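Local coordinates for 6b protein (PDB 3AQ2) that probably disturbs plant cell proliferation by interfering with the host's microRNA machinery, and has an ADP-ribosylation-type fold, at residues A[63-71]-A[93-101]; A[132-143]-A[195-204]. One frame throughout, in Å; residues are numbered along the deposited sequence.

Interaction 1 of 2, residues A[63-71]-A[93-101]; sequences QRLTYVYVD and TVATAMPPW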
# COMPACT_ATOMS: atom_id res chain seq x y z
N GLN A 63 9.08 8.42 -5.53
CA GLN A 63 9.38 7.01 -5.72
C GLN A 63 8.21 6.39 -6.45
O GLN A 63 7.19 7.04 -6.63
CB GLN A 63 9.64 6.30 -4.38
CG GLN A 63 8.43 6.20 -3.46
CD GLN A 63 8.75 5.56 -2.12
OE1 GLN A 63 8.43 6.12 -1.06
NE2 GLN A 63 9.38 4.38 -2.15
N ARG A 64 8.39 5.16 -6.90
CA ARG A 64 7.33 4.45 -7.60
C ARG A 64 6.27 4.00 -6.62
O ARG A 64 6.52 3.89 -5.41
CB ARG A 64 7.91 3.24 -8.35
CG ARG A 64 8.92 3.63 -9.41
CD ARG A 64 9.52 2.41 -10.09
NE ARG A 64 10.26 1.58 -9.14
CZ ARG A 64 10.97 0.51 -9.48
NH1 ARG A 64 11.06 0.13 -10.75
NH2 ARG A 64 11.60 -0.19 -8.54
N LEU A 65 5.08 3.73 -7.14
CA LEU A 65 4.02 3.13 -6.35
C LEU A 65 4.41 1.75 -5.86
O LEU A 65 5.13 1.00 -6.54
CB LEU A 65 2.74 3.01 -7.18
CG LEU A 65 2.10 4.31 -7.68
CD1 LEU A 65 0.95 3.97 -8.61
CD2 LEU A 65 1.61 5.18 -6.52
N THR A 66 3.93 1.41 -4.67
CA THR A 66 3.93 0.01 -4.20
C THR A 66 2.50 -0.39 -3.86
O THR A 66 1.59 0.46 -3.81
CB THR A 66 4.89 -0.23 -3.02
OG1 THR A 66 4.60 0.69 -1.96
CG2 THR A 66 6.36 -0.04 -3.48
N TYR A 67 2.29 -1.68 -3.62
CA TYR A 67 0.95 -2.25 -3.58
C TYR A 67 0.68 -2.99 -2.29
O TYR A 67 1.52 -3.76 -1.82
CB TYR A 67 0.73 -3.17 -4.81
CG TYR A 67 0.98 -2.39 -6.09
CD1 TYR A 67 2.23 -2.39 -6.70
CD2 TYR A 67 -0.03 -1.61 -6.65
CE1 TYR A 67 2.46 -1.63 -7.86
CE2 TYR A 67 0.19 -0.86 -7.80
CZ TYR A 67 1.43 -0.87 -8.39
OH TYR A 67 1.64 -0.13 -9.54
N VAL A 68 -0.49 -2.72 -1.71
CA VAL A 68 -0.96 -3.48 -0.54
C VAL A 68 -2.19 -4.25 -1.03
O VAL A 68 -3.20 -3.67 -1.39
CB VAL A 68 -1.30 -2.58 0.67
CG1 VAL A 68 -1.90 -3.41 1.80
CG2 VAL A 68 -0.04 -1.85 1.16
N TYR A 69 -2.06 -5.58 -1.06
CA TYR A 69 -3.11 -6.43 -1.59
C TYR A 69 -4.22 -6.67 -0.57
O TYR A 69 -3.95 -6.86 0.63
CB TYR A 69 -2.50 -7.73 -2.14
CG TYR A 69 -1.68 -7.43 -3.37
CD1 TYR A 69 -0.29 -7.22 -3.30
CD2 TYR A 69 -2.31 -7.27 -4.61
CE1 TYR A 69 0.44 -6.91 -4.44
CE2 TYR A 69 -1.58 -6.96 -5.76
CZ TYR A 69 -0.21 -6.78 -5.67
OH TYR A 69 0.47 -6.45 -6.82
N VAL A 70 -5.46 -6.63 -1.04
CA VAL A 70 -6.64 -6.68 -0.15
C VAL A 70 -7.82 -7.37 -0.86
O VAL A 70 -7.76 -7.64 -2.06
CB VAL A 70 -7.09 -5.24 0.28
CG1 VAL A 70 -5.99 -4.53 1.08
CG2 VAL A 70 -7.48 -4.40 -0.94
N ASP A 71 -8.88 -7.65 -0.10
CA ASP A 71 -10.14 -8.13 -0.68
C ASP A 71 -10.99 -6.92 -1.13
O ASP A 71 -10.64 -5.78 -0.82
CB ASP A 71 -10.88 -8.93 0.37
CG ASP A 71 -11.19 -8.10 1.58
OD1 ASP A 71 -10.28 -7.92 2.42
OD2 ASP A 71 -12.33 -7.61 1.67
N THR A 93 2.15 -3.47 8.17
CA THR A 93 1.61 -3.43 6.81
C THR A 93 2.73 -3.71 5.82
O THR A 93 3.71 -2.94 5.74
CB THR A 93 0.97 -2.07 6.48
OG1 THR A 93 -0.05 -1.77 7.45
CG2 THR A 93 0.35 -2.11 5.06
N VAL A 94 2.58 -4.80 5.08
CA VAL A 94 3.55 -5.22 4.09
C VAL A 94 3.08 -4.79 2.70
O VAL A 94 1.94 -5.10 2.29
CB VAL A 94 3.79 -6.76 4.14
CG1 VAL A 94 4.69 -7.22 3.01
CG2 VAL A 94 4.38 -7.17 5.50
N ALA A 95 3.95 -4.08 1.99
CA ALA A 95 3.69 -3.64 0.63
C ALA A 95 4.77 -4.19 -0.30
O ALA A 95 5.86 -4.51 0.15
CB ALA A 95 3.64 -2.12 0.55
N THR A 96 4.45 -4.32 -1.58
CA THR A 96 5.45 -4.80 -2.54
C THR A 96 5.47 -3.97 -3.81
O THR A 96 4.44 -3.41 -4.20
CB THR A 96 5.23 -6.30 -2.88
OG1 THR A 96 6.27 -6.75 -3.79
CG2 THR A 96 3.83 -6.56 -3.51
N ALA A 97 6.63 -3.92 -4.45
CA ALA A 97 6.78 -3.33 -5.76
C ALA A 97 6.18 -4.23 -6.86
O ALA A 97 5.97 -3.76 -7.99
CB ALA A 97 8.26 -3.02 -6.06
N MET A 98 5.91 -5.51 -6.56
CA MET A 98 5.31 -6.42 -7.56
C MET A 98 3.94 -5.88 -7.92
O MET A 98 3.08 -5.81 -7.04
CB MET A 98 5.13 -7.83 -7.00
CG MET A 98 6.41 -8.57 -6.76
SD MET A 98 5.95 -10.28 -6.40
CE MET A 98 7.56 -11.06 -6.46
N PRO A 99 3.73 -5.49 -9.19
CA PRO A 99 2.45 -4.89 -9.56
C PRO A 99 1.35 -5.95 -9.70
O PRO A 99 1.65 -7.15 -9.78
CB PRO A 99 2.76 -4.23 -10.91
CG PRO A 99 3.80 -5.10 -11.51
CD PRO A 99 4.65 -5.55 -10.34
N PRO A 100 0.08 -5.52 -9.72
CA PRO A 100 -1.03 -6.47 -9.72
C PRO A 100 -1.10 -7.45 -10.91
O PRO A 100 -1.79 -8.46 -10.82
CB PRO A 100 -2.28 -5.56 -9.69
CG PRO A 100 -1.79 -4.24 -9.21
CD PRO A 100 -0.37 -4.11 -9.65
N TRP A 101 -0.38 -7.15 -11.99
CA TRP A 101 -0.36 -8.02 -13.18
C TRP A 101 0.86 -8.93 -13.26
O TRP A 101 1.01 -9.67 -14.23
CB TRP A 101 -0.44 -7.19 -14.47
CG TRP A 101 0.64 -6.13 -14.54
CD1 TRP A 101 1.93 -6.28 -15.02
CD2 TRP A 101 0.53 -4.77 -14.10
NE1 TRP A 101 2.61 -5.09 -14.90
CE2 TRP A 101 1.78 -4.15 -14.34
CE3 TRP A 101 -0.51 -4.02 -13.54
CZ2 TRP A 101 2.02 -2.81 -14.03
CZ3 TRP A 101 -0.26 -2.67 -13.21
CH2 TRP A 101 0.99 -2.09 -13.48
O HOH W 1 0.46 -6.54 0.23
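Tyr67 and Tyr69 both carry CG beside the backbone N and anti to the carbonyl carbon (chi1 -56° and -68°), and this swings both rings off strand 66-70 onto the chain that runs from Thr96 to Pro100. The Tyr67 ring takes Pro100 over the centre of one face: CD of Pro100 stands 3.8 Å from the centroid of the Tyr67 ring, a CH-pi contact that suits the polarised CH groups of a proline ring. Pro99 adds its CB beside CE1 of Tyr67 at 4.0 Å. Tyr69 works through its rim instead. Its OH donates to O of Met98 at 2.7 Å, approaching from a direction tilted out of the carbonyl plane, while CE1 of Tyr69 meets the methyl CG2 of Thr96 at 3.5 Å. A tyrosine fits here because one ring can pack and still satisfy a buried carbonyl.

The backbones of 66-70 and 93-96 meet in a single antiparallel bridge, Tyr67 with Thr96. N of Tyr67 donates to O of Thr96 (2.8 Å) and N of Thr96 returns the bond to O of Tyr67 (3.0 Å). The strands run at 126° to each other and soon diverge, and a water spans the widening gap from N of Tyr69 to O of Val94. In this ADP-ribosylation fold the bridge joins the edges of two sheets: 66-70 borders 133-137, and 93-96 borders 154-161.

Beyond the bridge, a branched valine and a small alanine pack closely, CG2 of Val68 lying 3.7 Å from CB of Ala95. OG1 of Thr96 accepts from N of Met98 in an ST turn, starting the bend into the two prolines, and also bonds to Gly157 O. Leu27 of helix 20-38 packs against Tyr67.

Interaction 2 of 2, residues A[132-143]-A[195-204]; sequences GFFLAILMSQLF and YPIVALGSCH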
# COMPACT_ATOMS: atom_id res chain seq x y z
N GLY A 132 -7.43 -10.29 -4.05
CA GLY A 132 -8.02 -10.10 -5.37
C GLY A 132 -8.04 -8.66 -5.84
O GLY A 132 -8.29 -8.40 -7.01
N PHE A 133 -7.83 -7.73 -4.90
CA PHE A 133 -7.83 -6.28 -5.16
C PHE A 133 -6.58 -5.64 -4.58
O PHE A 133 -5.78 -6.32 -3.95
CB PHE A 133 -9.11 -5.64 -4.59
CG PHE A 133 -10.34 -6.02 -5.36
CD1 PHE A 133 -10.86 -7.31 -5.26
CD2 PHE A 133 -10.93 -5.12 -6.24
CE1 PHE A 133 -11.97 -7.70 -6.03
CE2 PHE A 133 -12.04 -5.49 -7.01
CZ PHE A 133 -12.57 -6.79 -6.89
N PHE A 134 -6.38 -4.35 -4.82
CA PHE A 134 -5.17 -3.71 -4.30
C PHE A 134 -5.40 -2.26 -3.96
O PHE A 134 -6.28 -1.60 -4.52
CB PHE A 134 -4.00 -3.81 -5.31
CG PHE A 134 -4.22 -3.01 -6.58
CD1 PHE A 134 -3.84 -1.66 -6.65
CD2 PHE A 134 -4.81 -3.60 -7.70
CE1 PHE A 134 -4.04 -0.90 -7.82
CE2 PHE A 134 -5.01 -2.85 -8.89
CZ PHE A 134 -4.64 -1.50 -8.95
N LEU A 135 -4.55 -1.77 -3.06
CA LEU A 135 -4.38 -0.36 -2.77
C LEU A 135 -2.99 0.02 -3.29
O LEU A 135 -2.01 -0.64 -2.96
CB LEU A 135 -4.45 -0.12 -1.26
CG LEU A 135 -5.75 -0.58 -0.58
CD1 LEU A 135 -5.62 -0.51 0.94
CD2 LEU A 135 -6.92 0.24 -1.08
N ALA A 136 -2.92 1.05 -4.12
CA ALA A 136 -1.63 1.57 -4.59
C ALA A 136 -1.25 2.76 -3.72
O ALA A 136 -2.03 3.70 -3.54
CB ALA A 136 -1.73 1.95 -6.07
N ILE A 137 -0.03 2.71 -3.18
CA ILE A 137 0.42 3.74 -2.25
C ILE A 137 1.81 4.24 -2.57
O ILE A 137 2.58 3.58 -3.29
CB ILE A 137 0.45 3.21 -0.78
CG1 ILE A 137 1.43 2.02 -0.64
CG2 ILE A 137 -0.98 2.90 -0.27
CD1 ILE A 137 1.79 1.72 0.83
N LEU A 138 2.11 5.43 -2.06
CA LEU A 138 3.48 5.89 -1.91
C LEU A 138 3.83 5.69 -0.44
O LEU A 138 3.05 6.05 0.46
CB LEU A 138 3.61 7.35 -2.32
CG LEU A 138 3.47 7.51 -3.84
CD1 LEU A 138 3.12 8.94 -4.20
CD2 LEU A 138 4.75 7.07 -4.57
N MET A 139 4.97 5.05 -0.19
CA MET A 139 5.34 4.66 1.17
C MET A 139 5.96 5.81 1.96
O MET A 139 6.68 6.66 1.41
CB MET A 139 6.33 3.50 1.13
CG MET A 139 5.68 2.21 0.65
SD MET A 139 6.87 0.87 0.50
CE MET A 139 8.01 1.59 -0.68
N SER A 140 5.66 5.83 3.26
CA SER A 140 6.25 6.76 4.19
C SER A 140 7.66 6.31 4.60
O SER A 140 8.11 5.23 4.22
CB SER A 140 5.38 6.86 5.44
OG SER A 140 5.54 5.67 6.20
N GLN A 141 8.33 7.12 5.41
CA GLN A 141 9.68 6.77 5.85
C GLN A 141 9.67 5.59 6.83
O GLN A 141 10.72 5.02 7.13
CB GLN A 141 10.43 7.98 6.42
CG GLN A 141 10.24 8.22 7.92
CD GLN A 141 8.93 8.94 8.29
OE1 GLN A 141 7.92 8.85 7.59
NE2 GLN A 141 8.95 9.63 9.43
N LEU A 142 8.48 5.23 7.31
CA LEU A 142 8.36 4.11 8.26
C LEU A 142 8.34 2.74 7.58
O LEU A 142 8.38 1.71 8.27
CB LEU A 142 7.14 4.28 9.16
CG LEU A 142 7.10 5.57 9.99
CD1 LEU A 142 5.83 5.59 10.81
CD2 LEU A 142 8.32 5.71 10.89
N PHE A 143 8.27 2.72 6.26
CA PHE A 143 8.39 1.45 5.53
C PHE A 143 9.88 1.14 5.34
O PHE A 143 10.64 1.98 4.83
CB PHE A 143 7.72 1.55 4.16
CG PHE A 143 6.21 1.42 4.21
CD1 PHE A 143 5.41 2.53 4.49
CD2 PHE A 143 5.58 0.20 3.95
CE1 PHE A 143 4.01 2.43 4.52
CE2 PHE A 143 4.19 0.08 3.97
CZ PHE A 143 3.40 1.21 4.24
N TYR A 195 -4.23 6.96 6.25
CA TYR A 195 -3.08 6.92 5.34
C TYR A 195 -3.53 7.23 3.91
O TYR A 195 -4.56 6.71 3.47
CB TYR A 195 -2.44 5.52 5.39
CG TYR A 195 -1.06 5.45 4.78
CD1 TYR A 195 0.08 5.55 5.58
CD2 TYR A 195 -0.89 5.27 3.40
CE1 TYR A 195 1.36 5.48 5.03
CE2 TYR A 195 0.38 5.21 2.83
CZ TYR A 195 1.50 5.31 3.66
OH TYR A 195 2.75 5.25 3.10
N PRO A 196 -2.77 8.08 3.18
CA PRO A 196 -3.23 8.45 1.84
C PRO A 196 -3.13 7.28 0.86
O PRO A 196 -2.12 6.58 0.82
CB PRO A 196 -2.25 9.55 1.41
CG PRO A 196 -1.59 10.01 2.70
CD PRO A 196 -1.51 8.76 3.52
N ILE A 197 -4.20 7.09 0.10
CA ILE A 197 -4.24 6.06 -0.93
C ILE A 197 -4.21 6.74 -2.28
O ILE A 197 -5.01 7.64 -2.53
CB ILE A 197 -5.52 5.18 -0.78
CG1 ILE A 197 -5.64 4.60 0.65
CG2 ILE A 197 -5.54 4.07 -1.85
CD1 ILE A 197 -4.44 3.76 1.11
N VAL A 198 -3.28 6.35 -3.15
CA VAL A 198 -3.19 6.94 -4.48
C VAL A 198 -4.33 6.41 -5.36
O VAL A 198 -5.07 7.19 -5.98
CB VAL A 198 -1.83 6.67 -5.14
CG1 VAL A 198 -1.81 7.26 -6.57
CG2 VAL A 198 -0.71 7.26 -4.28
N ALA A 199 -4.47 5.09 -5.39
CA ALA A 199 -5.47 4.44 -6.23
C ALA A 199 -5.88 3.10 -5.64
O ALA A 199 -5.17 2.55 -4.79
CB ALA A 199 -4.92 4.24 -7.65
N LEU A 200 -7.02 2.58 -6.09
CA LEU A 200 -7.40 1.20 -5.78
C LEU A 200 -7.82 0.51 -7.07
O LEU A 200 -8.19 1.17 -8.05
CB LEU A 200 -8.53 1.13 -4.73
CG LEU A 200 -9.94 1.59 -5.11
CD1 LEU A 200 -10.99 0.82 -4.32
CD2 LEU A 200 -10.13 3.11 -4.88
N GLY A 201 -7.73 -0.81 -7.10
CA GLY A 201 -8.09 -1.53 -8.31
C GLY A 201 -8.25 -3.00 -8.07
O GLY A 201 -8.18 -3.47 -6.92
N SER A 202 -8.48 -3.72 -9.16
CA SER A 202 -8.65 -5.17 -9.15
C SER A 202 -7.39 -5.88 -9.66
O SER A 202 -6.64 -5.32 -10.48
CB SER A 202 -9.83 -5.54 -10.04
OG SER A 202 -9.94 -6.95 -10.16
N CYS A 203 -7.16 -7.11 -9.17
CA CYS A 203 -6.09 -7.98 -9.66
C CYS A 203 -6.59 -8.97 -10.71
O CYS A 203 -5.81 -9.76 -11.24
CB CYS A 203 -5.44 -8.75 -8.50
SG CYS A 203 -4.69 -7.63 -7.31
N HIS A 204 -7.89 -8.93 -10.99
CA HIS A 204 -8.52 -9.85 -11.95
C HIS A 204 -8.46 -9.21 -13.32
O HIS A 204 -9.47 -8.72 -13.85
CB HIS A 204 -9.94 -10.17 -11.50
CG HIS A 204 -10.00 -10.74 -10.12
ND1 HIS A 204 -9.39 -11.93 -9.79
CD2 HIS A 204 -10.54 -10.25 -8.98
CE1 HIS A 204 -9.57 -12.16 -8.50
NE2 HIS A 204 -10.27 -11.16 -7.99
O HOH W 2 0.30 6.87 -0.41
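A classic beta bulge, Val198 and Ala199 both facing Ala136, interrupts this antiparallel strand pair of the mixed sheet. There, O of Ala136 accepts from N of Val198 at 3.0 Å and only weakly from N of Ala199. Along the ladder, N of Phe134 donates to O of Gly201 at 2.9 Å. Phe134 holds CG between its backbone N and carbonyl carbon (chi1 67°), which folds its ring over Gly201; CA of Gly201 sits 3.8 Å from the ring centroid, and with no side chain, Gly201 leaves its backbone bare for the ring to lie on. SG of Cys203 lies at that ring's edge. At one end the edge of His204 points toward the face of Phe133 with the planes at 77°; at the other, OH of Tyr195 donates to O of Leu138 at 2.8 Å, accepts a weak bond from N of Ser140, and touches CE1 of Phe143 at 3.4 Å. This reach lets a long phenol satisfy the backbone where the strands have parted. Strand 133-137 lies between 199-202 and 66-70, with a second classic bulge, Gly132 and Phe133, toward Val70 of strand 66-70, and helix 72-81 packs on Phe133, Leu135 and Leu200.

How the interactions relate
Strands 66-70 and 133-137 are neighbours in one sheet, so interactions 1 and 2 share a continuous hydrogen-bonded framework, their centres about 6 Å apart. N of Phe133 lies 2.8 Å from O of Val70, and N of Ile137 is likewise 2.8 Å from O of Thr66, both probable hydrogen bonds. Strand 66-70 thus faces strand 133-137 along one edge and turns its other edge to 93-96. Aromatic side chains knit the two together: Phe134 touches Tyr69 and Pro100, Tyr67 rests on Ala136, and Cys203 meets Tyr69. Both contacts are buried near the centre of the chain.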